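Local coordinates for RNA-dependent RNA Polymerase (Bombyx mori cytoplasmic polyhedrosis virus, PDB 6TZ0), which catalyses RNA-templated RNA synthesis, transcribing and replicating the double-stranded genome of the virus, at residues A[8-11]-A[12-15]; A[16-20]-A[21-25]; A[491-494]-A[495-498]; A[499-502]-A[503-507]; A[532-535]-A[536-540]. All coordinates share one frame; numbering follows the deposited sequence.

Contact 1: residues A[8-11]-A[12-15]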
loop_
_atom_site.group_PDB
_atom_site.type_symbol
_atom_site.label_atom_id
_atom_site.label_comp_id
_atom_site.label_asym_id
_atom_site.label_seq_id
_atom_site.Cartn_x
_atom_site.Cartn_y
_atom_site.Cartn_z
ATOM N N TYR A 8 -42.987 15.439 11.417
ATOM C CA TYR A 8 -43.253 16.572 10.542
ATOM C C TYR A 8 -44.313 17.508 11.099
ATOM O O TYR A 8 -44.694 18.464 10.420
ATOM C CB TYR A 8 -43.646 16.087 9.142
ATOM C CG TYR A 8 -44.889 15.233 9.062
ATOM C CD1 TYR A 8 -44.822 13.863 9.273
ATOM C CD2 TYR A 8 -46.116 15.785 8.717
ATOM C CE1 TYR A 8 -45.944 13.079 9.189
ATOM C CE2 TYR A 8 -47.240 15.006 8.626
ATOM C CZ TYR A 8 -47.148 13.653 8.857
ATOM O OH TYR A 8 -48.269 12.860 8.768
ATOM N N ASN A 9 -44.777 17.271 12.325
ATOM C CA ASN A 9 -45.769 18.117 12.967
ATOM C C ASN A 9 -45.299 18.659 14.307
ATOM O O ASN A 9 -46.103 19.240 15.040
ATOM C CB ASN A 9 -47.077 17.350 13.150
ATOM C CG ASN A 9 -47.780 17.102 11.850
ATOM O OD1 ASN A 9 -47.845 17.982 10.994
ATOM N ND2 ASN A 9 -48.311 15.900 11.684
ATOM N N THR A 10 -44.031 18.476 14.654
ATOM C CA THR A 10 -43.522 19.041 15.890
ATOM C C THR A 10 -43.266 20.533 15.726
ATOM O O THR A 10 -43.181 21.059 14.614
ATOM C CB THR A 10 -42.238 18.340 16.326
ATOM O OG1 THR A 10 -41.246 18.475 15.303
ATOM C CG2 THR A 10 -42.497 16.882 16.562
ATOM N N ILE A 11 -43.153 21.219 16.862
ATOM C CA ILE A 11 -42.863 22.647 16.836
ATOM C C ILE A 11 -41.393 22.932 16.555
ATOM O O ILE A 11 -41.046 24.070 16.222
ATOM C CB ILE A 11 -43.325 23.299 18.147
ATOM C CG1 ILE A 11 -42.729 22.567 19.343
ATOM C CG2 ILE A 11 -44.835 23.306 18.232
ATOM C CD1 ILE A 11 -43.010 23.234 20.661
ATOM N N PHE A 12 -40.519 21.933 16.674
ATOM C CA PHE A 12 -39.154 22.095 16.189
ATOM C C PHE A 12 -39.091 22.076 14.670
ATOM O O PHE A 12 -38.263 22.776 14.081
ATOM C CB PHE A 12 -38.251 21.008 16.766
ATOM C CG PHE A 12 -36.892 20.954 16.131
ATOM C CD1 PHE A 12 -35.974 21.964 16.347
ATOM C CD2 PHE A 12 -36.534 19.893 15.317
ATOM C CE1 PHE A 12 -34.727 21.923 15.756
ATOM C CE2 PHE A 12 -35.291 19.844 14.725
ATOM C CZ PHE A 12 -34.386 20.861 14.946
ATOM N N SER A 13 -39.956 21.297 14.017
ATOM C CA SER A 13 -39.932 21.218 12.562
ATOM C C SER A 13 -40.387 22.510 11.901
ATOM O O SER A 13 -40.094 22.722 10.721
ATOM C CB SER A 13 -40.812 20.072 12.077
ATOM O OG SER A 13 -42.174 20.363 12.308
ATOM N N GLU A 14 -41.088 23.379 12.629
ATOM C CA GLU A 14 -41.543 24.644 12.083
ATOM C C GLU A 14 -40.718 25.842 12.525
ATOM O O GLU A 14 -40.704 26.849 11.814
ATOM C CB GLU A 14 -43.015 24.877 12.445
ATOM C CG GLU A 14 -43.283 24.993 13.922
ATOM C CD GLU A 14 -44.756 25.109 14.231
ATOM O OE1 GLU A 14 -45.564 25.079 13.279
ATOM O OE2 GLU A 14 -45.108 25.220 15.424
ATOM N N THR A 15 -40.013 25.754 13.650
ATOM C CA THR A 15 -39.215 26.865 14.150
ATOM C C THR A 15 -37.718 26.652 14.017
ATOM O O THR A 15 -36.982 27.638 13.948
ATOM C CB THR A 15 -39.539 27.136 15.624
ATOM O OG1 THR A 15 -39.229 25.976 16.401
ATOM C CG2 THR A 15 -41.003 27.462 15.790
#
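Ile11 O is gripped twice by Thr15. The hydroxyl Thr15 OG1 donates to it at 2.6 Å, tilted only moderately from the carbonyl plane, while the amide Thr15 N reaches the same Ile11 O at 3.2 Å from well above that plane. The hydroxyl can do this because OG1 sits between its own backbone N and carbonyl carbon (chi1 61°), a torsion that swings it back down the helix. Just upstream, Ser13 OG, turned the same way, donates to Thr10 O at 2.6 Å, and Ser13 N adds a weak bond to that oxygen. This is the start of the short helix 11-15, with Thr10 as its N-cap. Thr10 OG1 accepts from Ser13 N at 3.4 Å, a long and weak capping bond, and is itself weakly bonded to Leu7 O. Glu14, exposed, folds its CG against Ile11 O at 3.3 Å; its chain then runs on extended, laying OE2 beside the methyl Ile11 CG2 at 3.4 Å. The end of the Phe12 side chain leads away from the 8-11 segment: its ring stacks with Phe18 and meets Tyr848 edge-to-face, and Val158 of helix 145-160 lies against both Phe12 and Ser13.

Contact 2: residues A[16-20]-A[21-25]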
loop_
_atom_site.group_PDB
_atom_site.type_symbol
_atom_site.label_atom_id
_atom_site.label_comp_id
_atom_site.label_asym_id
_atom_site.label_seq_id
_atom_site.Cartn_x
_atom_site.Cartn_y
_atom_site.Cartn_z
ATOM N N ARG A 16 -37.269 25.390 13.998
ATOM C CA ARG A 16 -35.857 24.989 13.921
ATOM C C ARG A 16 -35.032 25.572 15.061
ATOM O O ARG A 16 -33.845 25.854 14.905
ATOM C CB ARG A 16 -35.247 25.331 12.560
ATOM C CG ARG A 16 -35.904 24.576 11.426
ATOM C CD ARG A 16 -35.295 24.903 10.082
ATOM N NE ARG A 16 -36.038 24.273 8.997
ATOM C CZ ARG A 16 -35.768 24.441 7.709
ATOM N NH1 ARG A 16 -34.759 25.213 7.340
ATOM N NH2 ARG A 16 -36.502 23.833 6.792
ATOM N N LYS A 17 -35.673 25.745 16.214
ATOM C CA LYS A 17 -35.044 26.210 17.437
ATOM C C LYS A 17 -35.456 25.272 18.555
ATOM O O LYS A 17 -36.460 24.566 18.454
ATOM C CB LYS A 17 -35.466 27.638 17.792
ATOM C CG LYS A 17 -35.009 28.691 16.821
ATOM C CD LYS A 17 -35.490 30.048 17.260
ATOM C CE LYS A 17 -35.038 31.122 16.301
ATOM N NZ LYS A 17 -35.507 32.458 16.745
ATOM N N PHE A 18 -34.679 25.266 19.627
ATOM C CA PHE A 18 -34.983 24.432 20.780
ATOM C C PHE A 18 -35.437 25.311 21.936
ATOM O O PHE A 18 -34.624 25.988 22.569
ATOM C CB PHE A 18 -33.797 23.567 21.194
ATOM C CG PHE A 18 -33.465 22.495 20.210
ATOM C CD1 PHE A 18 -34.417 21.556 19.854
ATOM C CD2 PHE A 18 -32.180 22.353 19.727
ATOM C CE1 PHE A 18 -34.112 20.550 18.964
ATOM C CE2 PHE A 18 -31.865 21.336 18.849
ATOM C CZ PHE A 18 -32.834 20.438 18.463
ATOM N N THR A 19 -36.731 25.284 22.209
ATOM C CA THR A 19 -37.295 25.810 23.436
ATOM C C THR A 19 -37.292 24.687 24.471
ATOM O O THR A 19 -36.642 23.655 24.290
ATOM C CB THR A 19 -38.696 26.360 23.177
ATOM O OG1 THR A 19 -39.569 25.288 22.804
ATOM C CG2 THR A 19 -38.660 27.371 22.042
ATOM N N ARG A 20 -38.007 24.877 25.575
ATOM C CA ARG A 20 -38.140 23.784 26.529
ATOM C C ARG A 20 -39.315 22.872 26.204
ATOM O O ARG A 20 -39.350 21.735 26.685
ATOM C CB ARG A 20 -38.272 24.326 27.951
ATOM C CG ARG A 20 -37.020 25.020 28.442
ATOM C CD ARG A 20 -37.064 25.280 29.929
ATOM N NE ARG A 20 -38.164 26.152 30.330
ATOM C CZ ARG A 20 -38.104 27.480 30.361
ATOM N NH1 ARG A 20 -36.995 28.106 30.000
ATOM N NH2 ARG A 20 -39.159 28.184 30.744
ATOM N N GLU A 21 -40.264 23.339 25.398
ATOM C CA GLU A 21 -41.367 22.508 24.942
ATOM C C GLU A 21 -41.074 21.790 23.636
ATOM O O GLU A 21 -41.851 20.914 23.243
ATOM C CB GLU A 21 -42.638 23.349 24.761
ATOM C CG GLU A 21 -43.245 23.878 26.050
ATOM C CD GLU A 21 -42.643 25.196 26.502
ATOM O OE1 GLU A 21 -41.783 25.745 25.781
ATOM O OE2 GLU A 21 -43.038 25.687 27.579
ATOM N N SER A 22 -39.988 22.144 22.953
ATOM C CA SER A 22 -39.640 21.539 21.677
ATOM C C SER A 22 -38.467 20.579 21.768
ATOM O O SER A 22 -38.393 19.632 20.980
ATOM C CB SER A 22 -39.321 22.628 20.648
ATOM O OG SER A 22 -38.199 23.393 21.033
ATOM N N PHE A 23 -37.561 20.794 22.721
ATOM C CA PHE A 23 -36.387 19.938 22.847
ATOM C C PHE A 23 -36.757 18.591 23.457
ATOM O O PHE A 23 -36.248 17.545 23.031
ATOM C CB PHE A 23 -35.331 20.659 23.685
ATOM C CG PHE A 23 -34.013 19.950 23.763
ATOM C CD1 PHE A 23 -33.159 19.931 22.676
ATOM C CD2 PHE A 23 -33.610 19.339 24.935
ATOM C CE1 PHE A 23 -31.944 19.291 22.745
ATOM C CE2 PHE A 23 -32.395 18.697 25.006
ATOM C CZ PHE A 23 -31.559 18.682 23.913
ATOM N N LYS A 24 -37.660 18.601 24.441
ATOM C CA LYS A 24 -38.132 17.367 25.061
ATOM C C LYS A 24 -38.948 16.530 24.086
ATOM O O LYS A 24 -38.890 15.298 24.124
ATOM C CB LYS A 24 -38.959 17.710 26.300
ATOM C CG LYS A 24 -39.457 16.519 27.095
ATOM C CD LYS A 24 -40.172 16.973 28.351
ATOM C CE LYS A 24 -41.507 17.615 28.014
ATOM N NZ LYS A 24 -42.472 16.623 27.469
ATOM N N GLU A 25 -39.678 17.184 23.183
ATOM C CA GLU A 25 -40.488 16.479 22.197
ATOM C C GLU A 25 -39.618 15.741 21.182
ATOM O O GLU A 25 -39.887 14.577 20.853
ATOM C CB GLU A 25 -41.402 17.484 21.505
ATOM C CG GLU A 25 -42.421 16.894 20.580
ATOM C CD GLU A 25 -43.327 17.958 19.993
ATOM O OE1 GLU A 25 -43.082 19.156 20.249
ATOM O OE2 GLU A 25 -44.294 17.601 19.291
#
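A capping box opens helix 20-35, built from Thr19 at the N-cap and Ser22 three residues on. Its firm half is the return bond: Thr19 N donates to Ser22 OG at 2.7 Å. Ser22 OG can meet it because chi1 of 63° tucks the hydroxyl back over the first turn, and from there it also gives a weak bond to Lys17 O at 3.3 Å. The Thr19 hydroxyl faces the first turn as well, and Thr19 OG1 accepts weakly from Glu21 N at 3.3 Å, with Ser22 OG 2.9 Å from Thr19 OG1. Thr19 O then takes Phe23 N in a long, weak bond of 3.4 Å as the helical pattern sets in.

Beside the box two phenylalanines pack. Phe18, just before the cap, and Phe23, in the first turn, form a T-shaped pair: Phe23 presents its edge to the face of Phe18, with ring centroids 5.0 Å apart and planes at 81°. Leu834, from a loop far along the chain, touches Phe23. Phe18 is also fixed through its backbone, which is hydrogen-bonded to Pro849 and Glu851. Where the two rings meet, Phe23 CD1 stands over the rim of the Phe18 ring, 3.5 Å from Phe18 CD1.

Contact 3: residues A[491-494]-A[495-498]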
loop_
_atom_site.group_PDB
_atom_site.type_symbol
_atom_site.label_atom_id
_atom_site.label_comp_id
_atom_site.label_asym_id
_atom_site.label_seq_id
_atom_site.Cartn_x
_atom_site.Cartn_y
_atom_site.Cartn_z
ATOM N N GLY A 491 0.398 -8.575 -0.196
ATOM C CA GLY A 491 1.128 -8.495 1.048
ATOM C C GLY A 491 2.260 -9.495 1.051
ATOM O O GLY A 491 2.081 -10.642 0.642
ATOM N N LEU A 492 3.429 -9.074 1.502
ATOM C CA LEU A 492 4.619 -9.903 1.459
ATOM C C LEU A 492 5.429 -9.712 2.729
ATOM O O LEU A 492 5.296 -8.708 3.429
ATOM C CB LEU A 492 5.427 -9.602 0.190
ATOM C CG LEU A 492 5.527 -8.141 -0.262
ATOM C CD1 LEU A 492 6.635 -7.383 0.398
ATOM C CD2 LEU A 492 5.681 -8.079 -1.766
ATOM N N ASP A 493 6.265 -10.706 3.028
ATOM C CA ASP A 493 6.979 -10.772 4.294
ATOM C C ASP A 493 8.091 -9.729 4.347
ATOM O O ASP A 493 8.343 -9.005 3.383
ATOM C CB ASP A 493 7.520 -12.180 4.523
ATOM C CG ASP A 493 8.380 -12.677 3.376
ATOM O OD1 ASP A 493 8.454 -12.000 2.332
ATOM O OD2 ASP A 493 8.992 -13.754 3.520
ATOM N N ASN A 494 8.782 -9.666 5.490
ATOM C CA ASN A 494 9.777 -8.623 5.713
ATOM C C ASN A 494 10.990 -8.732 4.804
ATOM O O ASN A 494 11.669 -7.726 4.586
ATOM C CB ASN A 494 10.266 -8.619 7.156
ATOM C CG ASN A 494 9.302 -7.964 8.087
ATOM O OD1 ASN A 494 8.519 -7.118 7.677
ATOM N ND2 ASN A 494 9.430 -8.254 9.365
ATOM N N ASP A 495 11.267 -9.900 4.247
ATOM C CA ASP A 495 12.481 -10.034 3.462
ATOM C C ASP A 495 12.264 -9.729 1.987
ATOM O O ASP A 495 13.135 -9.118 1.354
ATOM C CB ASP A 495 13.043 -11.433 3.647
ATOM C CG ASP A 495 13.340 -11.743 5.089
ATOM O OD1 ASP A 495 13.718 -10.815 5.833
ATOM O OD2 ASP A 495 13.154 -12.911 5.490
ATOM N N ARG A 496 11.113 -10.113 1.426
ATOM C CA ARG A 496 10.726 -9.569 0.130
ATOM C C ARG A 496 10.478 -8.073 0.206
ATOM O O ARG A 496 10.697 -7.364 -0.779
ATOM C CB ARG A 496 9.478 -10.257 -0.407
ATOM C CG ARG A 496 9.677 -11.649 -0.921
ATOM C CD ARG A 496 8.362 -12.127 -1.491
ATOM N NE ARG A 496 8.390 -13.505 -1.961
ATOM C CZ ARG A 496 8.711 -13.858 -3.198
ATOM N NH1 ARG A 496 9.046 -12.934 -4.088
ATOM N NH2 ARG A 496 8.698 -15.136 -3.546
ATOM N N LEU A 497 10.020 -7.581 1.357
ATOM C CA LEU A 497 9.918 -6.142 1.547
ATOM C C LEU A 497 11.299 -5.515 1.651
ATOM O O LEU A 497 11.500 -4.364 1.259
ATOM C CB LEU A 497 9.087 -5.847 2.793
ATOM C CG LEU A 497 8.655 -4.403 3.024
ATOM C CD1 LEU A 497 7.717 -3.971 1.927
ATOM C CD2 LEU A 497 8.012 -4.229 4.377
ATOM N N PHE A 498 12.265 -6.269 2.172
ATOM C CA PHE A 498 13.624 -5.773 2.309
ATOM C C PHE A 498 14.338 -5.711 0.970
ATOM O O PHE A 498 15.209 -4.858 0.780
ATOM C CB PHE A 498 14.389 -6.662 3.285
ATOM C CG PHE A 498 15.783 -6.204 3.565
ATOM C CD1 PHE A 498 16.014 -5.148 4.424
ATOM C CD2 PHE A 498 16.864 -6.833 2.971
ATOM C CE1 PHE A 498 17.291 -4.727 4.692
ATOM C CE2 PHE A 498 18.145 -6.412 3.232
ATOM C CZ PHE A 498 18.358 -5.359 4.094
#
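Arg496 starts against Asp493: its CB lies 3.4 Å from Asp493 OD1 and also 4.1 Å from Leu492 CD1. Next comes CG, still beside that carboxylate oxygen at 3.5 Å, and then CD, already drawing off. With the chain extended from CG to NE (chi2 -176°, chi3 -177°), the side chain passes the carboxylate and keeps going, so Arg496 NE ends 4.5 Å from Asp493 OD1, beyond a salt bridge. At the tip NH2 bonds instead to Ala472 O, with the like-charged Lys334 NZ of the Viral structural protein 4 chain close by.

What Asp493 does is cap helix 494-499, in the central polymerase domain. Its OD1 accepts from Arg496 N at 3.4 Å, weakly but fairly straight, while Leu497 N makes the stronger bond to Asp493 O at 3.0 Å. Leu492 sends CD1 against Leu497 CB at 3.8 Å, an apolar contact at the helix start. Asn494 and Asp495 are held from outside, by Arg449 and Arg465 respectively. A carboxylate here would probably be modestly favoured by the amides of this helix start, and the nearby arginine may add a slight electrostatic pull without pairing with it.

Contact 4: residues A[499-502]-A[503-507]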
loop_
_atom_site.group_PDB
_atom_site.type_symbol
_atom_site.label_atom_id
_atom_site.label_comp_id
_atom_site.label_asym_id
_atom_site.label_seq_id
_atom_site.Cartn_x
_atom_site.Cartn_y
_atom_site.Cartn_z
ATOM N N LEU A 499 14.003 -6.607 0.039
ATOM C CA LEU A 499 14.632 -6.561 -1.278
ATOM C C LEU A 499 14.199 -5.339 -2.074
ATOM O O LEU A 499 14.965 -4.827 -2.896
ATOM C CB LEU A 499 14.328 -7.829 -2.068
ATOM C CG LEU A 499 15.094 -9.068 -1.639
ATOM C CD1 LEU A 499 14.641 -10.254 -2.466
ATOM C CD2 LEU A 499 16.578 -8.814 -1.810
ATOM N N SER A 500 12.986 -4.857 -1.850
ATOM C CA SER A 500 12.509 -3.680 -2.553
ATOM C C SER A 500 12.794 -2.383 -1.813
ATOM O O SER A 500 12.220 -1.352 -2.168
ATOM C CB SER A 500 11.009 -3.806 -2.802
ATOM O OG SER A 500 10.296 -3.826 -1.582
ATOM N N PHE A 501 13.664 -2.399 -0.806
ATOM C CA PHE A 501 13.830 -1.207 0.012
ATOM C C PHE A 501 14.872 -0.262 -0.572
ATOM O O PHE A 501 14.680 0.958 -0.561
ATOM C CB PHE A 501 14.187 -1.593 1.441
ATOM C CG PHE A 501 14.261 -0.430 2.368
ATOM C CD1 PHE A 501 13.109 0.245 2.731
ATOM C CD2 PHE A 501 15.471 -0.017 2.892
ATOM C CE1 PHE A 501 13.166 1.317 3.583
ATOM C CE2 PHE A 501 15.530 1.054 3.742
ATOM C CZ PHE A 501 14.378 1.722 4.090
ATOM N N MET A 502 15.979 -0.796 -1.075
ATOM C CA MET A 502 16.982 0.059 -1.703
ATOM C C MET A 502 16.558 0.638 -3.060
ATOM O O MET A 502 16.925 1.797 -3.324
ATOM C CB MET A 502 18.318 -0.697 -1.781
ATOM C CG MET A 502 19.501 0.122 -2.286
ATOM S SD MET A 502 19.907 1.574 -1.307
ATOM C CE MET A 502 20.728 0.827 0.087
ATOM N N PRO A 503 15.806 -0.055 -3.945
ATOM C CA PRO A 503 15.208 0.678 -5.080
ATOM C C PRO A 503 14.264 1.800 -4.673
ATOM O O PRO A 503 14.255 2.859 -5.317
ATOM C CB PRO A 503 14.480 -0.426 -5.853
ATOM C CG PRO A 503 15.257 -1.615 -5.582
ATOM C CD PRO A 503 15.710 -1.512 -4.180
ATOM N N TYR A 504 13.491 1.601 -3.603
ATOM C CA TYR A 504 12.656 2.664 -3.057
ATOM C C TYR A 504 13.486 3.830 -2.546
ATOM O O TYR A 504 13.148 4.993 -2.789
ATOM C CB TYR A 504 11.775 2.108 -1.937
ATOM C CG TYR A 504 11.088 3.176 -1.125
ATOM C CD1 TYR A 504 10.060 3.931 -1.660
ATOM C CD2 TYR A 504 11.481 3.434 0.180
ATOM C CE1 TYR A 504 9.441 4.912 -0.921
ATOM C CE2 TYR A 504 10.877 4.416 0.923
ATOM C CZ TYR A 504 9.855 5.148 0.368
ATOM O OH TYR A 504 9.243 6.123 1.112
ATOM N N THR A 505 14.575 3.538 -1.842
ATOM C CA THR A 505 15.417 4.586 -1.278
ATOM C C THR A 505 16.112 5.384 -2.373
ATOM O O THR A 505 16.261 6.604 -2.262
ATOM C CB THR A 505 16.427 3.949 -0.327
ATOM O OG1 THR A 505 15.720 3.234 0.690
ATOM C CG2 THR A 505 17.312 4.984 0.326
ATOM N N ILE A 506 16.499 4.717 -3.460
ATOM C CA ILE A 506 17.134 5.419 -4.568
ATOM C C ILE A 506 16.124 6.282 -5.316
ATOM O O ILE A 506 16.356 7.475 -5.538
ATOM C CB ILE A 506 17.835 4.419 -5.501
ATOM C CG1 ILE A 506 19.063 3.834 -4.805
ATOM C CG2 ILE A 506 18.175 5.058 -6.828
ATOM C CD1 ILE A 506 19.690 2.702 -5.548
ATOM N N GLY A 507 14.984 5.707 -5.703
ATOM C CA GLY A 507 13.998 6.480 -6.441
ATOM C C GLY A 507 13.277 7.540 -5.631
ATOM O O GLY A 507 12.654 8.425 -6.223
#
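With chi1 at -175°, Phe501 CG lies opposite its backbone N, while Thr505 holds its hydroxyl beside its own N (chi1 -58°); those two torsions bring Thr505 OG1 over the face of the Phe501 ring, near its rim and 3.8 Å from Phe501 CE2. Both residues belong to the opening turns of helix 501-508, in the central polymerase domain, where the hydroxyl is bonded back to the carbonyl four residues earlier. Phe501 O accepts twice: from Thr505 N at 2.9 Å and from Thr505 OG1 at 2.8 Å. The two donors come from opposite faces of the carbonyl plane, the amide tilted modestly and the hydroxyl standing well above it, so the polar end of a buried threonine is satisfied within the helix.

The next rung is plain helix, Ile506 N to Met502 O at 3.0 Å. Pro503 has no amide hydrogen to give, but it sits in the first turn, where its CD lies against Leu499 O at 3.6 Å, and its own carbonyl is bonded by Tyr563 OH and by Gly507 N. Outside the turn, Phe501 meets Trp417 edge-to-face and also packs on Phe420, both from helix 413-422, while Ile506 touches Val567 and Val570 of helix 557-573. Met502, bent at chi2 and chi3, reaches Ala605 and Cys609 of helix 604-614 and leaves its CG 4.2 Å from Ile506 CD1.

Contact 5: residues A[532-535]-A[536-540]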
loop_
_atom_site.group_PDB
_atom_site.type_symbol
_atom_site.label_atom_id
_atom_site.label_comp_id
_atom_site.label_asym_id
_atom_site.label_seq_id
_atom_site.Cartn_x
_atom_site.Cartn_y
_atom_site.Cartn_z
ATOM N N MET A 532 -3.533 24.256 -10.213
ATOM C CA MET A 532 -4.609 24.120 -11.189
ATOM C C MET A 532 -5.456 25.383 -11.251
ATOM O O MET A 532 -5.882 25.802 -12.332
ATOM C CB MET A 532 -5.480 22.919 -10.849
ATOM C CG MET A 532 -4.789 21.602 -11.019
ATOM S SD MET A 532 -5.865 20.191 -10.704
ATOM C CE MET A 532 -5.925 20.219 -8.927
ATOM N N LEU A 533 -5.711 25.990 -10.093
ATOM C CA LEU A 533 -6.399 27.273 -10.030
ATOM C C LEU A 533 -5.625 28.375 -10.740
ATOM O O LEU A 533 -6.234 29.252 -11.358
ATOM C CB LEU A 533 -6.648 27.626 -8.566
ATOM C CG LEU A 533 -7.989 27.319 -7.898
ATOM C CD1 LEU A 533 -8.473 25.925 -8.109
ATOM C CD2 LEU A 533 -7.737 27.491 -6.422
ATOM N N TYR A 534 -4.293 28.329 -10.700
ATOM C CA TYR A 534 -3.506 29.295 -11.461
ATOM C C TYR A 534 -3.539 28.992 -12.954
ATOM O O TYR A 534 -3.846 29.871 -13.764
ATOM C CB TYR A 534 -2.066 29.330 -10.958
ATOM C CG TYR A 534 -1.203 30.265 -11.763
ATOM C CD1 TYR A 534 -1.373 31.636 -11.673
ATOM C CD2 TYR A 534 -0.225 29.780 -12.618
ATOM C CE1 TYR A 534 -0.605 32.495 -12.406
ATOM C CE2 TYR A 534 0.550 30.638 -13.362
ATOM C CZ TYR A 534 0.355 31.994 -13.248
ATOM O OH TYR A 534 1.127 32.863 -13.975
ATOM N N TRP A 535 -3.231 27.758 -13.343
ATOM C CA TRP A 535 -3.105 27.447 -14.759
ATOM C C TRP A 535 -4.433 27.304 -15.481
ATOM O O TRP A 535 -4.431 27.124 -16.700
ATOM C CB TRP A 535 -2.299 26.168 -14.978
ATOM C CG TRP A 535 -0.843 26.336 -14.774
ATOM C CD1 TRP A 535 -0.111 25.912 -13.714
ATOM C CD2 TRP A 535 0.064 27.006 -15.648
ATOM N NE1 TRP A 535 1.205 26.260 -13.879
ATOM C CE2 TRP A 535 1.336 26.939 -15.060
ATOM C CE3 TRP A 535 -0.079 27.660 -16.874
ATOM C CZ2 TRP A 535 2.460 27.495 -15.654
ATOM C CZ3 TRP A 535 1.036 28.207 -17.461
ATOM C CH2 TRP A 535 2.288 28.123 -16.853
ATOM N N THR A 536 -5.560 27.365 -14.787
ATOM C CA THR A 536 -6.828 27.345 -15.490
ATOM C C THR A 536 -7.393 28.753 -15.653
ATOM O O THR A 536 -8.324 28.956 -16.437
ATOM C CB THR A 536 -7.812 26.426 -14.756
ATOM O OG1 THR A 536 -7.097 25.300 -14.244
ATOM C CG2 THR A 536 -8.786 25.838 -15.737
ATOM N N SER A 537 -6.808 29.735 -14.968
ATOM C CA SER A 537 -7.073 31.149 -15.199
ATOM C C SER A 537 -6.265 31.721 -16.353
ATOM O O SER A 537 -6.352 32.924 -16.611
ATOM C CB SER A 537 -6.770 31.960 -13.939
ATOM O OG SER A 537 -7.650 31.631 -12.884
ATOM N N GLN A 538 -5.482 30.899 -17.040
ATOM C CA GLN A 538 -4.624 31.361 -18.113
ATOM C C GLN A 538 -5.314 31.185 -19.457
ATOM O O GLN A 538 -6.319 30.488 -19.587
ATOM C CB GLN A 538 -3.303 30.601 -18.099
ATOM C CG GLN A 538 -2.559 30.719 -16.790
ATOM C CD GLN A 538 -2.169 32.134 -16.478
ATOM O OE1 GLN A 538 -1.739 32.871 -17.356
ATOM N NE2 GLN A 538 -2.342 32.533 -15.229
ATOM N N ARG A 539 -4.748 31.820 -20.471
ATOM C CA ARG A 539 -5.261 31.750 -21.825
ATOM C C ARG A 539 -4.226 31.113 -22.739
ATOM O O ARG A 539 -3.037 31.072 -22.419
ATOM C CB ARG A 539 -5.651 33.140 -22.322
ATOM C CG ARG A 539 -4.547 34.145 -22.235
ATOM C CD ARG A 539 -5.051 35.501 -22.634
ATOM N NE ARG A 539 -5.396 35.538 -24.047
ATOM C CZ ARG A 539 -6.108 36.503 -24.612
ATOM N NH1 ARG A 539 -6.554 37.510 -23.878
ATOM N NH2 ARG A 539 -6.376 36.455 -25.907
ATOM N N ASN A 540 -4.714 30.628 -23.886
ATOM C CA ASN A 540 -3.959 29.811 -24.847
ATOM C C ASN A 540 -3.319 28.602 -24.175
ATOM O O ASN A 540 -2.161 28.266 -24.417
ATOM C CB ASN A 540 -2.914 30.638 -25.598
ATOM C CG ASN A 540 -3.531 31.568 -26.612
ATOM O OD1 ASN A 540 -4.461 31.199 -27.321
ATOM N ND2 ASN A 540 -3.011 32.782 -26.690
#
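Gln538 folds back onto the end of helix 530-535 and touches two aromatic side chains. With CG beside the backbone N (chi1 -57°) and the chain bent at chi2 (-62°), it brings NE2 over one face of the Tyr534 ring, toward its rim, where NE2 stands 3.3 Å from Tyr534 CE1, with ring and amide planes 39° apart. A weak but fairly straight bond from the same NE2 to Tyr534 O, at 3.4 Å, adds to this. Nearer the backbone, Gln538 CG rests 3.9 Å from Trp535 CE3, and the indole itself is laid against Ile685 and Gln687 of strand 682-687.

Thr536 bonds back to Met532. Its amide donates weakly to Met532 O at 2.9 Å, closing the last helical turn; its hydroxyl is modelled implausibly near the same oxygen, a detail best treated as doubtful. Ser537 finishes the exit: Ser537 N donates to Tyr534 O at 3.2 Å, a three-residue step, and Ser537 OG reaches Leu533 O at 3.2 Å while also bonding to Trp272 N. From this helix end the chain enters strand 541-548, the palm strand that carries the magnesium-binding Asp547, as in motif A of RNA-dependent polymerases.

Contacts 1 and 2 follow directly in sequence, lie 9 Å apart between centres and touch: Thr10 CG2 packs 3.3 Å from Glu25 OE2, and Ile11 meets Glu25 as well. They open two consecutive N-terminal helices, 11-15 and 20-35. Contacts 3 and 4 likewise adjoin, contact 3 at the start of helix 494-499 and contact 4 on the following helix 501-508, with centres 13 Å apart on the other side of the chain's centre, about 60 Å from the first pair. Contact 5 shares their central polymerase domain, though its centre is 37 Å from that of contact 4. It alone approaches the catalytic centre: the Met532 side chain is about 10 Å from that of Asp681, a magnesium-binding residue.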